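Local coordinates for malonyl acyl carrier protein transacylase (Streptococcus pneumoniae, PDB 3IM8), which probably catalyses transfer of the malonyl group from malonyl-CoA to holo acyl carrier protein in fatty acid synthesis, at residues L7-G12 with I272-V277; G12-G17 with K54-R59; T61-L66 with L111-G116; I65-V70 with L103-A108. All blocks are in the same frame, centred on the assembly; numbering follows the deposited sequence.

Interaction 1. Residues L7-G12 with I272-V277; sequences LFAGQG and IGPGKV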
loop_
_atom_site.group_PDB
_atom_site.type_symbol
_atom_site.label_atom_id
_atom_site.label_comp_id
_atom_site.label_asym_id
_atom_site.label_seq_id
_atom_site.Cartn_x
_atom_site.Cartn_y
_atom_site.Cartn_z
ATOM N N LEU A 7 9.969 -0.633 2.770
ATOM C CA LEU A 7 8.820 -0.104 2.070
ATOM C C LEU A 7 7.891 -1.294 1.830
ATOM O O LEU A 7 8.256 -2.241 1.131
ATOM C CB LEU A 7 9.279 0.475 0.764
ATOM C CG LEU A 7 10.291 1.624 0.869
ATOM C CD1 LEU A 7 10.694 2.073 -0.525
ATOM C CD2 LEU A 7 9.827 2.826 1.719
ATOM N N PHE A 8 6.675 -1.243 2.362
ATOM C CA PHE A 8 5.810 -2.445 2.247
ATOM C C PHE A 8 4.799 -2.399 1.075
ATOM O O PHE A 8 4.085 -1.439 0.910
ATOM C CB PHE A 8 5.101 -2.707 3.556
ATOM C CG PHE A 8 6.018 -3.148 4.682
ATOM C CD1 PHE A 8 6.778 -2.228 5.380
ATOM C CD2 PHE A 8 6.053 -4.477 5.085
ATOM C CE1 PHE A 8 7.604 -2.629 6.443
ATOM C CE2 PHE A 8 6.834 -4.889 6.135
ATOM C CZ PHE A 8 7.632 -3.970 6.821
ATOM N N ALA A 9 4.764 -3.468 0.273
ATOM C CA ALA A 9 3.779 -3.698 -0.786
ATOM C C ALA A 9 2.311 -3.384 -0.468
ATOM O O ALA A 9 1.852 -3.611 0.645
ATOM C CB ALA A 9 3.882 -5.201 -1.296
ATOM N N GLY A 10 1.597 -2.901 -1.490
ATOM C CA GLY A 10 0.145 -2.724 -1.479
ATOM C C GLY A 10 -0.671 -3.699 -2.316
ATOM O O GLY A 10 -0.151 -4.598 -2.999
ATOM N N GLN A 11 -1.981 -3.516 -2.238
ATOM C CA GLN A 11 -2.928 -4.358 -2.962
ATOM C C GLN A 11 -2.604 -4.297 -4.451
ATOM O O GLN A 11 -2.229 -3.261 -4.934
ATOM C CB GLN A 11 -4.347 -3.819 -2.692
ATOM C CG GLN A 11 -5.445 -4.671 -3.131
ATOM C CD GLN A 11 -6.769 -4.016 -2.828
ATOM O OE1 GLN A 11 -6.985 -3.509 -1.727
ATOM N NE2 GLN A 11 -7.656 -3.987 -3.829
ATOM N N GLY A 12 -2.766 -5.417 -5.170
ATOM C CA GLY A 12 -2.461 -5.461 -6.605
ATOM C C GLY A 12 -1.159 -6.234 -6.874
ATOM O O GLY A 12 -0.949 -6.754 -7.983
ATOM N N ILE A 272 9.659 -4.724 0.731
ATOM C CA ILE A 272 9.254 -6.022 1.263
ATOM C C ILE A 272 8.129 -6.537 0.367
ATOM O O ILE A 272 7.153 -5.839 0.203
ATOM C CB ILE A 272 8.690 -5.865 2.687
ATOM C CG1 ILE A 272 9.653 -5.087 3.569
ATOM C CG2 ILE A 272 8.274 -7.280 3.279
ATOM C CD1 ILE A 272 11.025 -5.751 3.687
ATOM N N GLY A 273 8.234 -7.755 -0.171
ATOM C CA GLY A 273 7.296 -8.230 -1.195
ATOM C C GLY A 273 5.917 -8.526 -0.598
ATOM O O GLY A 273 5.732 -8.373 0.601
ATOM N N PRO A 274 4.964 -8.997 -1.426
ATOM C CA PRO A 274 5.151 -9.417 -2.831
ATOM C C PRO A 274 5.431 -8.292 -3.797
ATOM O O PRO A 274 4.973 -7.162 -3.582
ATOM C CB PRO A 274 3.787 -10.042 -3.187
ATOM C CG PRO A 274 2.784 -9.432 -2.167
ATOM C CD PRO A 274 3.606 -9.293 -0.925
ATOM N N GLY A 275 6.112 -8.591 -4.894
ATOM C CA GLY A 275 6.257 -7.598 -5.959
ATOM C C GLY A 275 7.403 -6.602 -5.774
ATOM O O GLY A 275 8.052 -6.587 -4.727
ATOM N N LYS A 276 7.622 -5.796 -6.815
ATOM C CA LYS A 276 8.622 -4.752 -6.858
ATOM C C LYS A 276 8.038 -3.384 -7.341
ATOM O O LYS A 276 8.708 -2.572 -7.995
ATOM C CB LYS A 276 9.847 -5.235 -7.680
ATOM C CG LYS A 276 9.688 -5.370 -9.188
ATOM C CD LYS A 276 11.045 -5.716 -9.831
ATOM C CE LYS A 276 10.942 -6.982 -10.751
ATOM N NZ LYS A 276 10.691 -6.585 -12.157
ATOM N N VAL A 277 6.796 -3.102 -6.953
ATOM C CA VAL A 277 6.124 -1.860 -7.400
ATOM C C VAL A 277 6.770 -0.582 -6.776
ATOM O O VAL A 277 7.017 0.381 -7.476
ATOM C CB VAL A 277 4.584 -1.865 -7.128
ATOM C CG1 VAL A 277 3.960 -0.490 -7.537
ATOM C CG2 VAL A 277 3.865 -3.058 -7.843
#
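Ile272 is gripped through both of its backbone polar atoms by the strand ending at Phe8. Its N gives a hydrogen bond of 2.9 Å to Leu7 O, nearly straight at 164°, and its O takes a weak one of 3.4 Å from Ala9 N. This pair of bonds, one on each side of Phe8, is the parallel bridge pattern, with the CA atoms of Phe8 and Ile272 5.1 Å apart. Their side chains leave the same face of the sheet and run side by side. Ile272 CG1 sits over one face of the Phe8 ring, 3.9 Å from its centroid and 14° off the ring normal, a CH-pi contact. With CG1 turned beside the backbone N (chi1 -52°), that branch is the one to cover the ring. Beyond the sheet, Ala9 CB presses close to Pro274 O at 3.2 Å and meets Pro274 CD at 4.1 Å. The cis peptide before Pro274 bends the chain here.

Further out, helix 92-99 packs on Phe8, and helix 58-78 receives Ile272 and holds Gly273 O through Ser69 OG. Phe8 and Ile272 form the last bridge between strands 4-8 and 268-272, the central pair of a four-stranded parallel sheet. The chain then leaves the sheet through Gly10-Gln11-Gly12, which, as in FabD relatives, probably borders the acyl site. A parallel sheet whose strands end in active-site loops typifies this family's large alpha/beta subdomain.

Interaction 2. Residues G12-G17 with K54-R59; sequences GAQYLG and KLNQTR
Gln14 reaches over to Leu55 and Asn56, joining the loop that follows the first strand of the alpha/beta core to the end of the short helix 52-55, just before helix 58-78 begins. Its CB lies 4.0 Å from Leu55 CD1. The next atom, CG, is set between the backbone N and the carbonyl carbon (chi1 71°), which brings it within 3.8 Å of Leu55 CG and close to Leu55 O as well. A bend at chi2 then swings the amide round so that its two ends serve different partners. NE2 donates to Asn56 OD1 at 2.9 Å, with the acceptor somewhat tilted from the Gln14 amide plane; the two amide planes stand 66° apart. OE1 turns back on its own loop and accepts from Gly12 N at 2.8 Å, the donor lying in the carbonyl plane on a lone pair, although the N-H approaches at a bent 132°. Held at both ends, the amide has its rotation fixed, and it ties the start of the loop to the helix end.

The helix side is tightened by a turn in which Gln57 N bonds to Lys54 O, and Leu55 O receives Thr61 OG1 from helix 58-78. Leu55 is backed by Leu47 and Ile48 of helix 44-50. Its other methyl, CD2, pushes against the backbone beyond Gln14, 3.3 Å from Tyr15 O and 3.6 Å from Leu16 N.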
loop_
_atom_site.group_PDB
_atom_site.type_symbol
_atom_site.label_atom_id
_atom_site.label_comp_id
_atom_site.label_asym_id
_atom_site.label_seq_id
_atom_site.Cartn_x
_atom_site.Cartn_y
_atom_site.Cartn_z
ATOM N N GLY A 12 -2.766 -5.417 -5.170
ATOM C CA GLY A 12 -2.461 -5.461 -6.605
ATOM C C GLY A 12 -1.159 -6.234 -6.874
ATOM O O GLY A 12 -0.949 -6.754 -7.983
ATOM N N ALA A 13 -0.289 -6.360 -5.875
ATOM C CA ALA A 13 1.002 -7.056 -6.119
ATOM C C ALA A 13 0.940 -8.562 -5.805
ATOM O O ALA A 13 1.900 -9.291 -6.068
ATOM C CB ALA A 13 2.156 -6.408 -5.332
ATOM N N GLN A 14 -0.150 -9.033 -5.224
ATOM C CA GLN A 14 -0.263 -10.463 -4.901
ATOM C C GLN A 14 -0.091 -11.390 -6.135
ATOM O O GLN A 14 -0.301 -10.975 -7.275
ATOM C CB GLN A 14 -1.594 -10.742 -4.162
ATOM C CG GLN A 14 -2.934 -10.649 -5.003
ATOM C CD GLN A 14 -3.368 -9.216 -5.411
ATOM O OE1 GLN A 14 -2.749 -8.216 -5.020
ATOM N NE2 GLN A 14 -4.464 -9.126 -6.187
ATOM N N TYR A 15 0.273 -12.657 -5.913
ATOM C CA TYR A 15 0.291 -13.632 -7.019
ATOM C C TYR A 15 0.140 -15.001 -6.403
ATOM O O TYR A 15 0.366 -15.180 -5.195
ATOM C CB TYR A 15 1.547 -13.458 -7.950
ATOM C CG TYR A 15 2.876 -13.560 -7.208
ATOM C CD1 TYR A 15 3.535 -12.416 -6.729
ATOM C CD2 TYR A 15 3.457 -14.827 -6.955
ATOM C CE1 TYR A 15 4.727 -12.530 -6.045
ATOM C CE2 TYR A 15 4.640 -14.949 -6.249
ATOM C CZ TYR A 15 5.274 -13.809 -5.794
ATOM O OH TYR A 15 6.453 -13.965 -5.068
ATOM N N LEU A 16 -0.311 -15.970 -7.194
ATOM C CA LEU A 16 -0.598 -17.268 -6.629
ATOM C C LEU A 16 0.728 -17.853 -6.133
ATOM O O LEU A 16 1.715 -17.798 -6.821
ATOM C CB LEU A 16 -1.279 -18.185 -7.665
ATOM C CG LEU A 16 -2.023 -19.488 -7.318
ATOM C CD1 LEU A 16 -3.368 -19.212 -6.655
ATOM C CD2 LEU A 16 -2.226 -20.283 -8.635
ATOM N N GLY A 17 0.711 -18.391 -4.922
ATOM C CA GLY A 17 1.853 -19.053 -4.348
ATOM C C GLY A 17 2.863 -18.150 -3.659
ATOM O O GLY A 17 3.900 -18.650 -3.224
ATOM N N LYS A 54 -10.218 -15.842 -5.340
ATOM C CA LYS A 54 -10.340 -15.290 -3.993
ATOM C C LYS A 54 -9.127 -14.409 -3.669
ATOM O O LYS A 54 -9.249 -13.380 -3.038
ATOM C CB LYS A 54 -10.450 -16.413 -2.945
ATOM C CG LYS A 54 -11.734 -17.182 -2.960
ATOM C CD LYS A 54 -11.889 -17.711 -1.587
ATOM C CE LYS A 54 -12.628 -19.016 -1.573
ATOM N NZ LYS A 54 -12.307 -19.630 -0.254
ATOM N N LEU A 55 -7.949 -14.855 -4.091
ATOM C CA LEU A 55 -6.708 -14.124 -3.818
ATOM C C LEU A 55 -6.826 -12.691 -4.365
ATOM O O LEU A 55 -6.295 -11.742 -3.743
ATOM C CB LEU A 55 -5.452 -14.857 -4.372
ATOM C CG LEU A 55 -4.038 -14.214 -4.212
ATOM C CD1 LEU A 55 -3.621 -13.934 -2.716
ATOM C CD2 LEU A 55 -2.929 -14.953 -4.919
ATOM N N ASN A 56 -7.493 -12.554 -5.524
ATOM C CA ASN A 56 -7.705 -11.277 -6.208
ATOM C C ASN A 56 -8.966 -10.525 -5.742
ATOM O O ASN A 56 -9.255 -9.447 -6.262
ATOM C CB ASN A 56 -7.740 -11.496 -7.748
ATOM C CG ASN A 56 -6.362 -11.834 -8.322
ATOM O OD1 ASN A 56 -5.346 -11.404 -7.780
ATOM N ND2 ASN A 56 -6.321 -12.610 -9.395
ATOM N N GLN A 57 -9.721 -11.107 -4.797
ATOM C CA GLN A 57 -10.866 -10.436 -4.123
ATOM C C GLN A 57 -10.451 -9.662 -2.851
ATOM O O GLN A 57 -10.086 -10.258 -1.849
ATOM C CB GLN A 57 -11.989 -11.418 -3.761
ATOM C CG GLN A 57 -12.664 -12.045 -4.994
ATOM C CD GLN A 57 -13.640 -13.179 -4.600
ATOM O OE1 GLN A 57 -14.280 -13.102 -3.532
ATOM N NE2 GLN A 57 -13.732 -14.265 -5.465
ATOM N N THR A 58 -10.626 -8.341 -2.917
ATOM C CA THR A 58 -10.161 -7.382 -1.917
ATOM C C THR A 58 -10.205 -7.860 -0.454
ATOM O O THR A 58 -9.207 -7.703 0.283
ATOM C CB THR A 58 -10.838 -5.977 -2.135
ATOM O OG1 THR A 58 -10.744 -5.621 -3.520
ATOM C CG2 THR A 58 -10.145 -4.887 -1.299
ATOM N N ARG A 59 -11.308 -8.446 -0.014
ATOM C CA ARG A 59 -11.429 -8.880 1.378
ATOM C C ARG A 59 -10.421 -9.999 1.741
ATOM O O ARG A 59 -10.097 -10.161 2.918
ATOM C CB ARG A 59 -12.872 -9.311 1.740
ATOM C CG ARG A 59 -13.263 -10.692 1.149
ATOM C CD ARG A 59 -14.145 -11.500 2.077
ATOM N NE ARG A 59 -15.385 -10.839 2.502
ATOM C CZ ARG A 59 -16.262 -10.250 1.684
ATOM N NH1 ARG A 59 -16.047 -10.206 0.361
ATOM N NH2 ARG A 59 -17.348 -9.686 2.206
#

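Interaction 3. Residues T61-L66 with L111-G116; sequences TQPAIL and LVAKRG. With ACT (acetate ion), chain B.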
loop_
_atom_site.group_PDB
_atom_site.type_symbol
_atom_site.label_atom_id
_atom_site.label_comp_id
_atom_site.label_asym_id
_atom_site.label_seq_id
_atom_site.Cartn_x
_atom_site.Cartn_y
_atom_site.Cartn_z
ATOM N N THR A 61 -7.432 -10.436 -0.479
ATOM C CA THR A 61 -6.155 -9.871 -0.865
ATOM C C THR A 61 -5.462 -9.149 0.282
ATOM O O THR A 61 -4.220 -9.267 0.470
ATOM C CB THR A 61 -6.341 -8.851 -1.977
ATOM O OG1 THR A 61 -7.178 -9.434 -2.984
ATOM C CG2 THR A 61 -4.998 -8.479 -2.584
ATOM N N GLN A 62 -6.238 -8.348 1.017
ATOM C CA GLN A 62 -5.613 -7.484 2.026
ATOM C C GLN A 62 -4.923 -8.286 3.127
ATOM O O GLN A 62 -3.747 -8.082 3.371
ATOM C CB GLN A 62 -6.579 -6.408 2.547
ATOM C CG GLN A 62 -6.983 -5.415 1.409
ATOM C CD GLN A 62 -7.587 -4.109 1.922
ATOM O OE1 GLN A 62 -7.522 -3.799 3.119
ATOM N NE2 GLN A 62 -8.202 -3.361 1.028
ATOM N N PRO A 63 -5.628 -9.241 3.765
ATOM C CA PRO A 63 -4.911 -10.067 4.788
ATOM C C PRO A 63 -3.884 -11.020 4.165
ATOM O O PRO A 63 -2.876 -11.328 4.786
ATOM C CB PRO A 63 -6.045 -10.804 5.498
ATOM C CG PRO A 63 -7.210 -10.831 4.464
ATOM C CD PRO A 63 -7.090 -9.463 3.819
ATOM N N ALA A 64 -4.082 -11.422 2.914
ATOM C CA ALA A 64 -3.094 -12.293 2.265
ATOM C C ALA A 64 -1.776 -11.598 2.131
ATOM O O ALA A 64 -0.760 -12.149 2.517
ATOM C CB ALA A 64 -3.567 -12.760 0.843
ATOM N N ILE A 65 -1.804 -10.381 1.563
ATOM C CA ILE A 65 -0.576 -9.597 1.376
ATOM C C ILE A 65 -0.017 -9.220 2.760
ATOM O O ILE A 65 1.160 -9.361 3.010
ATOM C CB ILE A 65 -0.822 -8.307 0.540
ATOM C CG1 ILE A 65 -1.045 -8.668 -0.917
ATOM C CG2 ILE A 65 0.419 -7.328 0.630
ATOM C CD1 ILE A 65 -1.719 -7.597 -1.698
ATOM N N LEU A 66 -0.867 -8.717 3.659
ATOM C CA LEU A 66 -0.305 -8.295 4.955
ATOM C C LEU A 66 0.454 -9.427 5.680
ATOM O O LEU A 66 1.539 -9.216 6.208
ATOM C CB LEU A 66 -1.374 -7.676 5.878
ATOM C CG LEU A 66 -0.865 -7.353 7.300
ATOM C CD1 LEU A 66 -1.150 -5.882 7.693
ATOM C CD2 LEU A 66 -1.363 -8.365 8.380
ATOM N N LEU A 111 -8.109 -6.733 11.340
ATOM C CA LEU A 111 -8.496 -5.405 10.979
ATOM C C LEU A 111 -8.476 -5.181 9.477
ATOM O O LEU A 111 -9.349 -4.451 8.955
ATOM C CB LEU A 111 -7.537 -4.446 11.620
ATOM C CG LEU A 111 -7.578 -2.974 11.361
ATOM C CD1 LEU A 111 -8.983 -2.406 11.679
ATOM C CD2 LEU A 111 -6.470 -2.402 12.266
ATOM N N VAL A 112 -7.480 -5.748 8.778
ATOM C CA VAL A 112 -7.438 -5.585 7.303
ATOM C C VAL A 112 -8.471 -6.475 6.579
ATOM O O VAL A 112 -8.931 -6.094 5.509
ATOM C CB VAL A 112 -5.981 -5.677 6.629
ATOM C CG1 VAL A 112 -4.983 -4.597 7.262
ATOM C CG2 VAL A 112 -5.403 -7.073 6.736
ATOM N N ALA A 113 -8.845 -7.625 7.157
ATOM C CA ALA A 113 -9.970 -8.406 6.616
ATOM C C ALA A 113 -11.237 -7.579 6.604
ATOM O O ALA A 113 -11.990 -7.642 5.636
ATOM C CB ALA A 113 -10.202 -9.659 7.385
ATOM N N LYS A 114 -11.447 -6.780 7.653
ATOM C CA LYS A 114 -12.594 -5.870 7.740
ATOM C C LYS A 114 -12.449 -4.695 6.792
ATOM O O LYS A 114 -13.386 -4.427 6.006
ATOM C CB LYS A 114 -12.794 -5.419 9.179
ATOM C CG LYS A 114 -13.633 -6.422 10.001
ATOM C CD LYS A 114 -13.558 -6.060 11.487
ATOM C CE LYS A 114 -14.468 -6.905 12.400
ATOM N NZ LYS A 114 -15.926 -6.598 12.129
ATOM N N ARG A 115 -11.261 -4.051 6.801
ATOM C CA ARG A 115 -10.927 -2.965 5.877
ATOM C C ARG A 115 -11.202 -3.370 4.438
ATOM O O ARG A 115 -11.799 -2.593 3.677
ATOM C CB ARG A 115 -9.444 -2.537 5.990
ATOM C CG ARG A 115 -9.081 -1.395 5.098
ATOM C CD ARG A 115 -7.610 -0.968 5.286
ATOM N NE ARG A 115 -7.150 0.164 4.449
ATOM C CZ ARG A 115 -6.559 0.067 3.252
ATOM N NH1 ARG A 115 -6.441 -1.102 2.627
ATOM N NH2 ARG A 115 -6.128 1.169 2.645
ATOM N N GLY A 116 -10.715 -4.559 4.059
ATOM C CA GLY A 116 -10.918 -5.088 2.673
ATOM C C GLY A 116 -12.400 -5.186 2.291
ATOM O O GLY A 116 -12.834 -4.667 1.243
HETATM C C ACT B . -5.627 -0.218 -1.644
HETATM O O ACT B . -5.755 1.067 -1.651
HETATM O OXT ACT B . -5.720 -0.951 -0.516
HETATM C CH3 ACT B . -5.366 -0.719 -3.053
#
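Gln62 and Pro63 face Gly116 and Ala113 where helices 58-78 and 105-122 run roughly antiparallel, their local axes 8.0 Å apart at 145°, with the CA atoms of Pro63 and Ala113 separated by 5.6 Å. Gly116 lets the Gln62 amide lie against the helix backbone, with Gln62 CD 3.6 Å from Gly116 CA. The Gln62 chain, extended beyond CG, carries this amide across the Arg115 side chain at about a right angle. Arg115 NH1 donates to Gln62 OE1 at 2.9 Å (N-H...O 157°). The oxygen lies in the guanidinium plane, at its edge, whereas NH1 stands above the amide's carbonyl plane, with a C=O...N angle of only 95°. Gln62 NE2 is bonded to Gln11 OE1, so the amide is held at both ends and Gln11 acts from the second shell.

This is the acyl pocket of the FabD fold: Arg115 NH2 is hydrogen-bonded to Ser90 OG, of a predicted active-site residue, and to Gln247 OE1. In relatives the equivalent arginine binds the malonyl carboxylate, and a similar role is likely here. An acetate, probably from the crystallisation liquor, takes a 3.2 Å hydrogen bond from Arg115 NH1 to its OXT, and is also hydrogen-bonded to Ser90 OG and His199 NE2.

One turn before Gly116, Val112 fills the apolar part. Its CG2 meets Pro63 CA at 3.6 Å, beside the kink at Pro63, and its CG1 touches Leu66 CD1 at 4.1 Å.

Interaction 4. Residues I65-V70 with L103-A108; sequences ILATSV and LDFEDA
Ile65 O accepts the backbone N of Ser69 at 2.8 Å, and Leu66 O accepts that of Val70 at 2.9 Å; these helical turns present Leu66 and Val70 to Phe105 and Ala108. Phe105 extends across toward helix 58-78, its CG anti to the backbone N (chi1 172°), and one side of its ring does most of the touching. Val70 CG1 comes to 3.6 Å from Phe105 CD1, while Val70 CB approaches CE1 of the same ring. The two side chains cross obliquely. Ala67 CA lies at the ring's edge, near its plane, 4.2 Å from Phe105 CE1.

Phe105 is the first residue of helix 105-122, and Asp104 is its N-cap: Asp104 OD2 receives Asp107 N at 2.9 Å, a capping bond with an N-H...O angle of 161°. The contact thus joins the beginning of this helix to the middle of helix 58-78, two helices of the large acyltransferase subdomain, with helix 27-40 adding Thr32 beside Phe105 and Ile33 beside Ala67.

One turn on from Phe105, Ala108 is small enough for Leu66 to fit beside it. Leu66 CD2 sits over the notch that they form, 3.8 Å from Phe105 CE1 and 3.9 Å from Ala108 CB.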
loop_
_atom_site.group_PDB
_atom_site.type_symbol
_atom_site.label_atom_id
_atom_site.label_comp_id
_atom_site.label_asym_id
_atom_site.label_seq_id
_atom_site.Cartn_x
_atom_site.Cartn_y
_atom_site.Cartn_z
ATOM N N ILE A 65 -1.804 -10.381 1.563
ATOM C CA ILE A 65 -0.576 -9.597 1.376
ATOM C C ILE A 65 -0.017 -9.220 2.760
ATOM O O ILE A 65 1.160 -9.361 3.010
ATOM C CB ILE A 65 -0.822 -8.307 0.540
ATOM C CG1 ILE A 65 -1.045 -8.668 -0.917
ATOM C CG2 ILE A 65 0.419 -7.328 0.630
ATOM C CD1 ILE A 65 -1.719 -7.597 -1.698
ATOM N N LEU A 66 -0.867 -8.717 3.659
ATOM C CA LEU A 66 -0.305 -8.295 4.955
ATOM C C LEU A 66 0.454 -9.427 5.680
ATOM O O LEU A 66 1.539 -9.216 6.208
ATOM C CB LEU A 66 -1.374 -7.676 5.878
ATOM C CG LEU A 66 -0.865 -7.353 7.300
ATOM C CD1 LEU A 66 -1.150 -5.882 7.693
ATOM C CD2 LEU A 66 -1.363 -8.365 8.380
ATOM N N ALA A 67 -0.126 -10.620 5.706
ATOM C CA ALA A 67 0.473 -11.766 6.365
ATOM C C ALA A 67 1.764 -12.137 5.660
ATOM O O ALA A 67 2.761 -12.415 6.312
ATOM C CB ALA A 67 -0.487 -12.935 6.345
ATOM N N THR A 68 1.747 -12.119 4.320
ATOM C CA THR A 68 2.926 -12.441 3.529
ATOM C C THR A 68 4.048 -11.431 3.739
ATOM O O THR A 68 5.158 -11.798 4.029
ATOM C CB THR A 68 2.570 -12.511 2.087
ATOM O OG1 THR A 68 1.641 -13.589 1.903
ATOM C CG2 THR A 68 3.843 -12.774 1.273
ATOM N N SER A 69 3.723 -10.157 3.628
ATOM C CA SER A 69 4.673 -9.090 3.908
ATOM C C SER A 69 5.248 -9.109 5.314
ATOM O O SER A 69 6.459 -8.996 5.465
ATOM C CB SER A 69 4.001 -7.747 3.685
ATOM O OG SER A 69 3.605 -7.674 2.330
ATOM N N VAL A 70 4.393 -9.156 6.334
ATOM C CA VAL A 70 4.880 -9.279 7.734
ATOM C C VAL A 70 5.830 -10.457 7.886
ATOM O O VAL A 70 6.896 -10.329 8.528
ATOM C CB VAL A 70 3.736 -9.332 8.748
ATOM C CG1 VAL A 70 4.250 -9.516 10.173
ATOM C CG2 VAL A 70 2.953 -8.010 8.667
ATOM N N LEU A 103 1.187 -1.598 15.787
ATOM C CA LEU A 103 0.020 -2.488 15.628
ATOM C C LEU A 103 0.387 -3.966 15.846
ATOM O O LEU A 103 1.344 -4.458 15.227
ATOM C CB LEU A 103 -0.609 -2.247 14.244
ATOM C CG LEU A 103 -1.746 -3.112 13.681
ATOM C CD1 LEU A 103 -2.934 -3.079 14.599
ATOM C CD2 LEU A 103 -2.090 -2.535 12.290
ATOM N N ASP A 104 -0.340 -4.661 16.735
ATOM C CA ASP A 104 -0.138 -6.107 16.950
ATOM C C ASP A 104 -0.458 -6.889 15.653
ATOM O O ASP A 104 -1.391 -6.546 14.914
ATOM C CB ASP A 104 -0.994 -6.633 18.127
ATOM C CG ASP A 104 -1.017 -8.184 18.225
ATOM O OD1 ASP A 104 -0.045 -8.782 18.745
ATOM O OD2 ASP A 104 -2.016 -8.825 17.800
ATOM N N PHE A 105 0.328 -7.918 15.382
ATOM C CA PHE A 105 0.164 -8.621 14.142
ATOM C C PHE A 105 -1.227 -9.266 14.002
ATOM O O PHE A 105 -1.908 -9.089 12.969
ATOM C CB PHE A 105 1.242 -9.684 13.990
ATOM C CG PHE A 105 1.019 -10.570 12.826
ATOM C CD1 PHE A 105 0.932 -10.032 11.554
ATOM C CD2 PHE A 105 0.880 -11.946 12.996
ATOM C CE1 PHE A 105 0.736 -10.861 10.419
ATOM C CE2 PHE A 105 0.662 -12.764 11.907
ATOM C CZ PHE A 105 0.587 -12.207 10.602
ATOM N N GLU A 106 -1.638 -10.028 15.014
ATOM C CA GLU A 106 -2.968 -10.656 15.016
ATOM C C GLU A 106 -4.127 -9.642 14.937
ATOM O O GLU A 106 -5.123 -9.862 14.231
ATOM C CB GLU A 106 -3.086 -11.623 16.219
ATOM C CG GLU A 106 -2.305 -12.895 15.953
ATOM C CD GLU A 106 -2.041 -13.760 17.172
ATOM O OE1 GLU A 106 -1.295 -13.315 18.077
ATOM O OE2 GLU A 106 -2.498 -14.920 17.199
ATOM N N ASP A 107 -3.983 -8.516 15.627
ATOM C CA ASP A 107 -4.906 -7.387 15.461
ATOM C C ASP A 107 -4.976 -6.892 13.991
ATOM O O ASP A 107 -6.063 -6.608 13.475
ATOM C CB ASP A 107 -4.451 -6.209 16.322
ATOM C CG ASP A 107 -4.849 -6.358 17.777
ATOM O OD1 ASP A 107 -5.639 -7.272 18.068
ATOM O OD2 ASP A 107 -4.328 -5.587 18.634
ATOM N N ALA A 108 -3.799 -6.773 13.358
ATOM C CA ALA A 108 -3.675 -6.275 11.997
ATOM C C ALA A 108 -4.443 -7.190 11.058
ATOM O O ALA A 108 -5.224 -6.750 10.242
ATOM C CB ALA A 108 -2.201 -6.248 11.593
#

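From the N terminus, the first strand enters interaction 1, which closes the longest loop by pairing residues 7-12 with 272-277, about 260 residues further on. The other three contacts all fall within that span. Residues 12-17, sharing Gly12 with interaction 1, meet 54-59 in interaction 2, a loop of 36 residues that is complete before interaction 3 begins. Interaction 3 then joins 61-66 to 111-116, and interaction 4, from 65-70 to 103-108, lies within it, further along the same antiparallel helix pair. None cross. Helix 58-78 is common to interactions 2, 3 and 4, and Ser69 and Gln62 link it to the sheet-end loops of interaction 1.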